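Local coordinates for hypothetical protein, similar to alpha-acetolactate decarboxylase (Staphylococcus aureus subsp. aureus, PDB 1XV2) that probably catalyses the decarboxylation of alpha-acetolactate to acetoin, and carries a bound zinc ion, at residues D97-I102 / A173-H178; N104-E109 / G160-E165. All blocks are in the same frame, centred on the assembly; numbering follows the deposited sequence.

Overall arrangement
Followed from the N terminus, the chain first builds most of a seven-stranded mixed sheet, then runs through strand 86-94 into helix 95-105, where both contacts begin. The helix supplies 97-102 to interaction 1, and its C-terminal end and the turn after it supply 104-109 to interaction 2. The chain then passes through strands 113-118 and 120-127 to strand 154-163, whose end closes the shorter loop through interaction 2. The next strand, 174-181, closes the longer loop through interaction 1, so the loop of interaction 2 lies within that of interaction 1. Strands 154-163 and 174-181 are antiparallel neighbours; the two contacts therefore fasten one helix and its exit to adjacent strands of the curled antiparallel sheet.

Interaction 1. Residues D97-I102 / A173-H178; sequences DVFAQI and AGFHIH. With ZN (zinc ion), chain E.
The zinc ion is gripped by His176 NE2, at 2.3 Å, and by His178 NE2, from the same strand that sends Phe175 and Ile177 the other way, toward the helix that carries Phe99 and Ile102. His189 ND1 and three waters complete the coordination. The His176 ring is carried to the metal with CG anti to the backbone N (chi1 -176°). A second-shell bond from His178 ND1 to the backbone O of Val49, in the seven-stranded sheet, helps fix that ring's rotation.

A helix packed on one face of a curled antiparallel sheet, with the metal site on the other face of the strand, is the framework here, within a chain of the alpha-acetolactate decarboxylase family. The helix and strand run at 116° to each other, and the contact between them is wholly apolar. Its centre is an offset stack of Phe99 on Phe175, with centroids 4.4 Å apart and planes only 13° from parallel. The rings overlap only in part, Phe99 CD1 lying 3.5 Å from Phe175 CD2, toward the rim of each ring. The displacement also brings Phe175 CB above the Phe99 face, in a CH-pi contact 4.2 Å from the centroid.

Ile177 reaches the same ring differently. Its CD1 comes in at the edge, near the ring plane, and stops 3.8 Å from Phe99 CZ. At the far end of Phe175, the CG2 branch of Ile102 approaches CZ at 3.7 Å, obliquely. The two isoleucines also touch Val115 of strand 113-118, extending the apolar layer beneath the helix, while Phe175 meets Phe162 at a steep inter-ring angle and touches the side chain of Met106.

Interaction 2. Residues N104-E109 / G160-E165; sequences NEMLSE and GFFTPE
A Met-aromatic contact, made by the selenomethionine at Met106 with Phe162, packs the chain just beyond helix 95-105 against the end of strand 154-163 in the curled antiparallel sheet. Met106 is the first residue to leave helical geometry, and its side chain is directed to the sheet. A bend at chi3 (64°) lets both SE and the terminal methyl lie over one face of the ring. Met106 CE stands 4.0 Å from the Phe162 centroid, a CH-pi contact 17° off the ring normal, and Met106 SE is 4.4 Å from the same point. The methionine chain comes down on the face from above, its SE and CE ending over the ring. Ser113 of strand 113-118 touches both side chains.

The Phe162 ring has a polar neighbour at its edge. The backbone O of Glu109 lies near the ring plane, 3.6 Å from Phe162 CE2, and the same oxygen is 3.5 Å from Pro164 CB. Glu109 itself sits at the surface, its carboxylate salt-bridged through OE1 to Lys103 NZ, back on the helix. Between Glu109 and Met106, the turn faces the dimer interface, where Ser108 OG is hydrogen-bonded to Val220 O of the second subunit. A water also links the segments: its approach to Glu109 O is shorter than a normal hydrogen bond and doubtful in detail, but on the strand side it accepts from the backbone, at 2.8 Å from Glu165 N.

Interaction 1. Residues D97-I102 / A173-H178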
ATOM      1  N   ASP A  97     -17.314   7.636  20.403  1.00 17.15           N
ATOM      2  CA  ASP A  97     -18.282   6.555  20.568  1.00 19.39           C
ATOM      3  C   ASP A  97     -18.802   6.051  19.227  1.00 17.88           C
ATOM      4  O   ASP A  97     -19.137   4.874  19.090  1.00 17.89           O
ATOM      5  CB  ASP A  97     -19.452   7.013  21.445  1.00 19.10           C
ATOM      6  CG  ASP A  97     -19.063   7.159  22.906  1.00 22.48           C
ATOM      7  OD1 ASP A  97     -17.920   6.795  23.259  1.00 21.02           O
ATOM      8  OD2 ASP A  97     -19.904   7.629  23.705  1.00 22.50           O
ATOM      9  N   VAL A  98     -18.869   6.948  18.246  1.00 18.51           N
ATOM     10  CA  VAL A  98     -19.333   6.578  16.913  1.00 17.67           C
ATOM     11  C   VAL A  98     -18.262   5.728  16.249  1.00 18.13           C
ATOM     12  O   VAL A  98     -18.572   4.728  15.610  1.00 19.73           O
ATOM     13  CB  VAL A  98     -19.620   7.820  16.033  1.00 18.60           C
ATOM     14  CG1 VAL A  98     -19.813   7.400  14.574  1.00 17.54           C
ATOM     15  CG2 VAL A  98     -20.868   8.526  16.531  1.00 16.67           C
ATOM     16  N   PHE A  99     -17.000   6.123  16.407  1.00 19.16           N
ATOM     17  CA  PHE A  99     -15.903   5.363  15.820  1.00 17.68           C
ATOM     18  C   PHE A  99     -15.810   3.986  16.475  1.00 18.67           C
ATOM     19  O   PHE A  99     -15.529   2.990  15.812  1.00 18.80           O
ATOM     20  CB  PHE A  99     -14.567   6.094  15.993  1.00 17.75           C
ATOM     21  CG  PHE A  99     -14.387   7.284  15.084  1.00 16.90           C
ATOM     22  CD1 PHE A  99     -15.066   7.373  13.874  1.00 18.35           C
ATOM     23  CD2 PHE A  99     -13.488   8.294  15.420  1.00 17.68           C
ATOM     24  CE1 PHE A  99     -14.854   8.453  13.005  1.00 18.91           C
ATOM     25  CE2 PHE A  99     -13.266   9.377  14.559  1.00 18.92           C
ATOM     26  CZ  PHE A  99     -13.949   9.455  13.351  1.00 17.80           C
ATOM     27  N   ALA A 100     -16.043   3.932  17.783  1.00 19.01           N
ATOM     28  CA  ALA A 100     -15.980   2.662  18.506  1.00 18.92           C
ATOM     29  C   ALA A 100     -17.032   1.701  17.966  1.00 18.55           C
ATOM     30  O   ALA A 100     -16.811   0.493  17.922  1.00 18.93           O
ATOM     31  CB  ALA A 100     -16.194   2.895  20.004  1.00 20.90           C
ATOM     32  N   GLN A 101     -18.178   2.241  17.557  1.00 18.77           N
ATOM     33  CA  GLN A 101     -19.248   1.417  17.003  1.00 20.40           C
ATOM     34  C   GLN A 101     -18.814   0.869  15.646  1.00 20.88           C
ATOM     35  O   GLN A 101     -18.968  -0.321  15.362  1.00 19.44           O
ATOM     36  CB  GLN A 101     -20.536   2.237  16.843  1.00 21.87           C
ATOM     37  CG  GLN A 101     -21.146   2.696  18.160  1.00 25.23           C
ATOM     38  CD  GLN A 101     -21.481   1.532  19.082  1.00 28.36           C
ATOM     39  OE1 GLN A 101     -22.267   0.655  18.728  1.00 29.51           O
ATOM     40  NE2 GLN A 101     -20.882   1.520  20.269  1.00 29.69           N
ATOM     41  N   ILE A 102     -18.267   1.746  14.811  1.00 20.07           N
ATOM     42  CA  ILE A 102     -17.804   1.345  13.492  1.00 20.66           C
ATOM     43  C   ILE A 102     -16.704   0.298  13.644  1.00 20.28           C
ATOM     44  O   ILE A 102     -16.651  -0.673  12.891  1.00 20.86           O
ATOM     45  CB  ILE A 102     -17.286   2.569  12.696  1.00 19.91           C
ATOM     46  CG1 ILE A 102     -18.429   3.575  12.520  1.00 20.21           C
ATOM     47  CG2 ILE A 102     -16.761   2.132  11.336  1.00 18.85           C
ATOM     48  CD1 ILE A 102     -18.025   4.894  11.900  1.00 19.68           C
ATOM     49  N   ALA A 173      -3.680   7.229   9.690  1.00 23.92           N
ATOM     50  CA  ALA A 173      -3.795   6.406  10.886  1.00 24.73           C
ATOM     51  C   ALA A 173      -5.229   6.313  11.394  1.00 23.87           C
ATOM     52  O   ALA A 173      -5.658   7.131  12.204  1.00 27.27           O
ATOM     53  CB  ALA A 173      -2.889   6.969  11.980  1.00 26.00           C
ATOM     54  N   GLY A 174      -5.971   5.317  10.925  1.00 23.33           N
ATOM     55  CA  GLY A 174      -7.347   5.165  11.366  1.00 21.48           C
ATOM     56  C   GLY A 174      -8.372   5.777  10.423  1.00 21.38           C
ATOM     57  O   GLY A 174      -8.294   5.589   9.208  1.00 20.40           O
ATOM     58  N   PHE A 175      -9.332   6.514  10.978  1.00 19.28           N
ATOM     59  CA  PHE A 175     -10.380   7.137  10.176  1.00 19.16           C
ATOM     60  C   PHE A 175      -9.984   8.467   9.541  1.00 18.95           C
ATOM     61  O   PHE A 175      -9.303   9.292  10.152  1.00 18.81           O
ATOM     62  CB  PHE A 175     -11.637   7.363  11.029  1.00 19.52           C
ATOM     63  CG  PHE A 175     -12.324   6.095  11.449  1.00 18.54           C
ATOM     64  CD1 PHE A 175     -13.056   5.348  10.531  1.00 18.58           C
ATOM     65  CD2 PHE A 175     -12.233   5.641  12.760  1.00 19.97           C
ATOM     66  CE1 PHE A 175     -13.691   4.162  10.911  1.00 19.24           C
ATOM     67  CE2 PHE A 175     -12.862   4.456  13.150  1.00 19.52           C
ATOM     68  CZ  PHE A 175     -13.591   3.718  12.222  1.00 19.32           C
ATOM     69  N   HIS A 176     -10.416   8.658   8.302  1.00 16.39           N
ATOM     70  CA  HIS A 176     -10.168   9.896   7.578  1.00 15.79           C
ATOM     71  C   HIS A 176     -11.514  10.187   6.937  1.00 14.69           C
ATOM     72  O   HIS A 176     -11.950   9.471   6.033  1.00 13.21           O
ATOM     73  CB  HIS A 176      -9.079   9.712   6.518  1.00 17.44           C
ATOM     74  CG  HIS A 176      -8.718  10.978   5.803  1.00 18.93           C
ATOM     75  ND1 HIS A 176      -7.682  11.054   4.897  1.00 20.58           N
ATOM     76  CD2 HIS A 176      -9.269  12.215   5.848  1.00 18.66           C
ATOM     77  CE1 HIS A 176      -7.612  12.282   4.414  1.00 21.33           C
ATOM     78  NE2 HIS A 176      -8.563  13.005   4.975  1.00 18.08           N
ATOM     79  N   ILE A 177     -12.179  11.231   7.423  1.00 13.74           N
ATOM     80  CA  ILE A 177     -13.509  11.573   6.946  1.00 12.19           C
ATOM     81  C   ILE A 177     -13.736  13.042   6.632  1.00 12.45           C
ATOM     82  O   ILE A 177     -13.187  13.928   7.289  1.00 13.79           O
ATOM     83  CB  ILE A 177     -14.566  11.165   7.988  1.00 13.24           C
ATOM     84  CG1 ILE A 177     -14.153  11.690   9.366  1.00 14.75           C
ATOM     85  CG2 ILE A 177     -14.717   9.650   8.025  1.00 15.16           C
ATOM     86  CD1 ILE A 177     -15.205  11.509  10.444  1.00 12.18           C
ATOM     87  N   HIS A 178     -14.570  13.282   5.627  1.00 11.47           N
ATOM     88  CA  HIS A 178     -14.933  14.631   5.213  1.00 13.12           C
ATOM     89  C   HIS A 178     -16.444  14.741   5.345  1.00 13.86           C
ATOM     90  O   HIS A 178     -17.142  13.728   5.364  1.00 14.28           O
ATOM     91  CB  HIS A 178     -14.529  14.892   3.759  1.00 10.08           C
ATOM     92  CG  HIS A 178     -13.059  15.100   3.563  1.00 13.22           C
ATOM     93  ND1 HIS A 178     -12.512  15.434   2.342  1.00 13.51           N
ATOM     94  CD2 HIS A 178     -12.022  15.027   4.431  1.00 11.92           C
ATOM     95  CE1 HIS A 178     -11.202  15.559   2.467  1.00 12.36           C
ATOM     96  NE2 HIS A 178     -10.880  15.317   3.724  1.00 10.73           N
TER
HETATM   97 ZN    ZN E 801      -8.808  15.224   4.607  1.00 17.49          ZN
HETATM   98  O   HOH W   1      -7.849  17.404   4.134  1.00 14.63           O
HETATM   99  O   HOH W   2      -6.312  15.427   4.716  1.00 18.22           O
HETATM  100  O   HOH W   3      -7.393  15.526   2.596  1.00 12.83           O

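Interaction 2. Residues N104-E109 / G160-E165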
ATOM      1  N   ASN A 104     -16.519  -1.820  15.849  1.00 25.78           N
ATOM      2  CA  ASN A 104     -17.185  -3.054  16.258  1.00 26.45           C
ATOM      3  C   ASN A 104     -17.889  -3.743  15.096  1.00 25.76           C
ATOM      4  O   ASN A 104     -17.894  -4.971  15.005  1.00 24.27           O
ATOM      5  CB  ASN A 104     -18.222  -2.762  17.350  1.00 28.31           C
ATOM      6  CG  ASN A 104     -17.591  -2.389  18.679  1.00 30.73           C
ATOM      7  OD1 ASN A 104     -18.267  -1.873  19.573  1.00 31.51           O
ATOM      8  ND2 ASN A 104     -16.297  -2.658  18.823  1.00 32.26           N
ATOM      9  N   GLU A 105     -18.486  -2.947  14.213  1.00 24.57           N
ATOM     10  CA  GLU A 105     -19.226  -3.482  13.078  1.00 25.68           C
ATOM     11  C   GLU A 105     -18.412  -3.812  11.828  1.00 25.66           C
ATOM     12  O   GLU A 105     -18.844  -4.624  11.012  1.00 25.64           O
ATOM     13  CB  GLU A 105     -20.369  -2.528  12.715  1.00 26.27           C
ATOM     14  CG  GLU A 105     -21.351  -2.302  13.854  1.00 30.38           C
ATOM     15  CD  GLU A 105     -21.867  -3.609  14.444  1.00 32.61           C
ATOM     16  OE1 GLU A 105     -22.421  -4.431  13.683  1.00 32.96           O
ATOM     17  OE2 GLU A 105     -21.719  -3.814  15.668  1.00 34.98           O
HETATM   18  N   MSE A 106     -17.247  -3.193  11.668  1.00 25.38           N
HETATM   19  CA  MSE A 106     -16.421  -3.481  10.497  1.00 25.27           C
HETATM   20  C   MSE A 106     -15.950  -4.931  10.554  1.00 24.91           C
HETATM   21  O   MSE A 106     -15.899  -5.530  11.630  1.00 23.63           O
HETATM   22  CB  MSE A 106     -15.206  -2.551  10.442  1.00 24.89           C
HETATM   23  CG  MSE A 106     -14.260  -2.675  11.621  1.00 24.39           C
HETATM   24 SE   MSE A 106     -12.626  -1.665  11.365  1.00 24.16          SE
HETATM   25  CE  MSE A 106     -13.378   0.106  11.296  1.00 24.98           C
ATOM     26  N   LEU A 107     -15.607  -5.489   9.396  1.00 24.19           N
ATOM     27  CA  LEU A 107     -15.146  -6.871   9.315  1.00 23.12           C
ATOM     28  C   LEU A 107     -13.830  -7.090  10.050  1.00 23.41           C
ATOM     29  O   LEU A 107     -13.639  -8.111  10.709  1.00 22.53           O
ATOM     30  CB  LEU A 107     -14.976  -7.295   7.853  1.00 23.86           C
ATOM     31  CG  LEU A 107     -14.268  -8.638   7.637  1.00 23.52           C
ATOM     32  CD1 LEU A 107     -15.042  -9.753   8.327  1.00 22.88           C
ATOM     33  CD2 LEU A 107     -14.145  -8.916   6.143  1.00 24.83           C
ATOM     34  N   SER A 108     -12.922  -6.126   9.934  1.00 22.59           N
ATOM     35  CA  SER A 108     -11.625  -6.234  10.581  1.00 20.73           C
ATOM     36  C   SER A 108     -10.854  -4.924  10.547  1.00 21.87           C
ATOM     37  O   SER A 108     -10.869  -4.207   9.546  1.00 20.26           O
ATOM     38  CB  SER A 108     -10.790  -7.315   9.899  1.00 19.90           C
ATOM     39  OG  SER A 108      -9.485  -7.354  10.441  1.00 19.33           O
ATOM     40  N   GLU A 109     -10.179  -4.616  11.650  1.00 21.10           N
ATOM     41  CA  GLU A 109      -9.387  -3.401  11.721  1.00 22.15           C
ATOM     42  C   GLU A 109      -8.043  -3.650  11.046  1.00 20.03           C
ATOM     43  O   GLU A 109      -7.160  -2.799  11.073  1.00 21.76           O
ATOM     44  CB  GLU A 109      -9.180  -2.967  13.175  1.00 22.95           C
ATOM     45  CG  GLU A 109      -8.591  -4.032  14.077  1.00 27.52           C
ATOM     46  CD  GLU A 109      -8.132  -3.470  15.411  1.00 30.51           C
ATOM     47  OE1 GLU A 109      -8.807  -2.556  15.939  1.00 30.69           O
ATOM     48  OE2 GLU A 109      -7.105  -3.950  15.937  1.00 31.82           O
ATOM     49  N   GLY A 160     -15.750   8.709   4.336  1.00 13.92           N
ATOM     50  CA  GLY A 160     -14.338   8.554   4.605  1.00 14.85           C
ATOM     51  C   GLY A 160     -13.880   7.119   4.537  1.00 13.73           C
ATOM     52  O   GLY A 160     -14.612   6.236   4.084  1.00 15.80           O
ATOM     53  N   PHE A 161     -12.664   6.882   5.010  1.00 13.41           N
ATOM     54  CA  PHE A 161     -12.087   5.551   4.982  1.00 14.04           C
ATOM     55  C   PHE A 161     -11.285   5.253   6.232  1.00 14.24           C
ATOM     56  O   PHE A 161     -10.770   6.157   6.890  1.00 13.59           O
ATOM     57  CB  PHE A 161     -11.156   5.421   3.778  1.00 14.06           C
ATOM     58  CG  PHE A 161     -11.821   5.694   2.472  1.00 14.16           C
ATOM     59  CD1 PHE A 161     -12.626   4.731   1.873  1.00 15.53           C
ATOM     60  CD2 PHE A 161     -11.656   6.923   1.841  1.00 13.89           C
ATOM     61  CE1 PHE A 161     -13.260   4.988   0.658  1.00 15.64           C
ATOM     62  CE2 PHE A 161     -12.284   7.192   0.630  1.00 13.97           C
ATOM     63  CZ  PHE A 161     -13.088   6.221   0.036  1.00 14.14           C
ATOM     64  N   PHE A 162     -11.179   3.971   6.544  1.00 14.21           N
ATOM     65  CA  PHE A 162     -10.400   3.529   7.683  1.00 15.02           C
ATOM     66  C   PHE A 162      -9.183   2.833   7.100  1.00 15.06           C
ATOM     67  O   PHE A 162      -9.310   1.987   6.210  1.00 15.44           O
ATOM     68  CB  PHE A 162     -11.186   2.536   8.538  1.00 15.60           C
ATOM     69  CG  PHE A 162     -10.395   1.980   9.688  1.00 17.61           C
ATOM     70  CD1 PHE A 162     -10.243   2.712  10.863  1.00 18.68           C
ATOM     71  CD2 PHE A 162      -9.773   0.743   9.583  1.00 16.60           C
ATOM     72  CE1 PHE A 162      -9.481   2.220  11.920  1.00 17.94           C
ATOM     73  CE2 PHE A 162      -9.008   0.240  10.635  1.00 20.02           C
ATOM     74  CZ  PHE A 162      -8.861   0.984  11.808  1.00 18.70           C
ATOM     75  N   THR A 163      -8.006   3.202   7.591  1.00 13.65           N
ATOM     76  CA  THR A 163      -6.758   2.611   7.132  1.00 13.77           C
ATOM     77  C   THR A 163      -6.166   1.772   8.259  1.00 14.81           C
ATOM     78  O   THR A 163      -6.023   2.251   9.382  1.00 13.44           O
ATOM     79  CB  THR A 163      -5.751   3.708   6.744  1.00 14.51           C
ATOM     80  OG1 THR A 163      -6.309   4.514   5.698  1.00 12.94           O
ATOM     81  CG2 THR A 163      -4.441   3.092   6.273  1.00 14.32           C
ATOM     82  N   PRO A 164      -5.824   0.503   7.976  1.00 16.22           N
ATOM     83  CA  PRO A 164      -5.248  -0.378   8.998  1.00 17.95           C
ATOM     84  C   PRO A 164      -3.829   0.049   9.365  1.00 19.24           C
ATOM     85  O   PRO A 164      -3.103   0.605   8.537  1.00 18.73           O
ATOM     86  CB  PRO A 164      -5.318  -1.757   8.342  1.00 18.02           C
ATOM     87  CG  PRO A 164      -5.138  -1.437   6.891  1.00 17.81           C
ATOM     88  CD  PRO A 164      -6.002  -0.213   6.700  1.00 17.19           C
ATOM     89  N   GLU A 165      -3.442  -0.216  10.611  1.00 19.20           N
ATOM     90  CA  GLU A 165      -2.135   0.169  11.140  1.00 18.30           C
ATOM     91  C   GLU A 165      -0.934   0.078  10.201  1.00 18.40           C
ATOM     92  O   GLU A 165      -0.262   1.076   9.960  1.00 18.18           O
ATOM     93  CB  GLU A 165      -1.827  -0.626  12.415  1.00 19.77           C
ATOM     94  CG  GLU A 165      -0.753   0.008  13.285  1.00 20.36           C
ATOM     95  CD  GLU A 165      -0.414  -0.819  14.517  1.00 23.06           C
ATOM     96  OE1 GLU A 165      -1.346  -1.335  15.174  1.00 21.85           O
ATOM     97  OE2 GLU A 165       0.788  -0.945  14.837  1.00 24.56           O
TER
HETATM   98  O   HOH W   4      -5.480  -1.254  12.183  1.00 25.99           O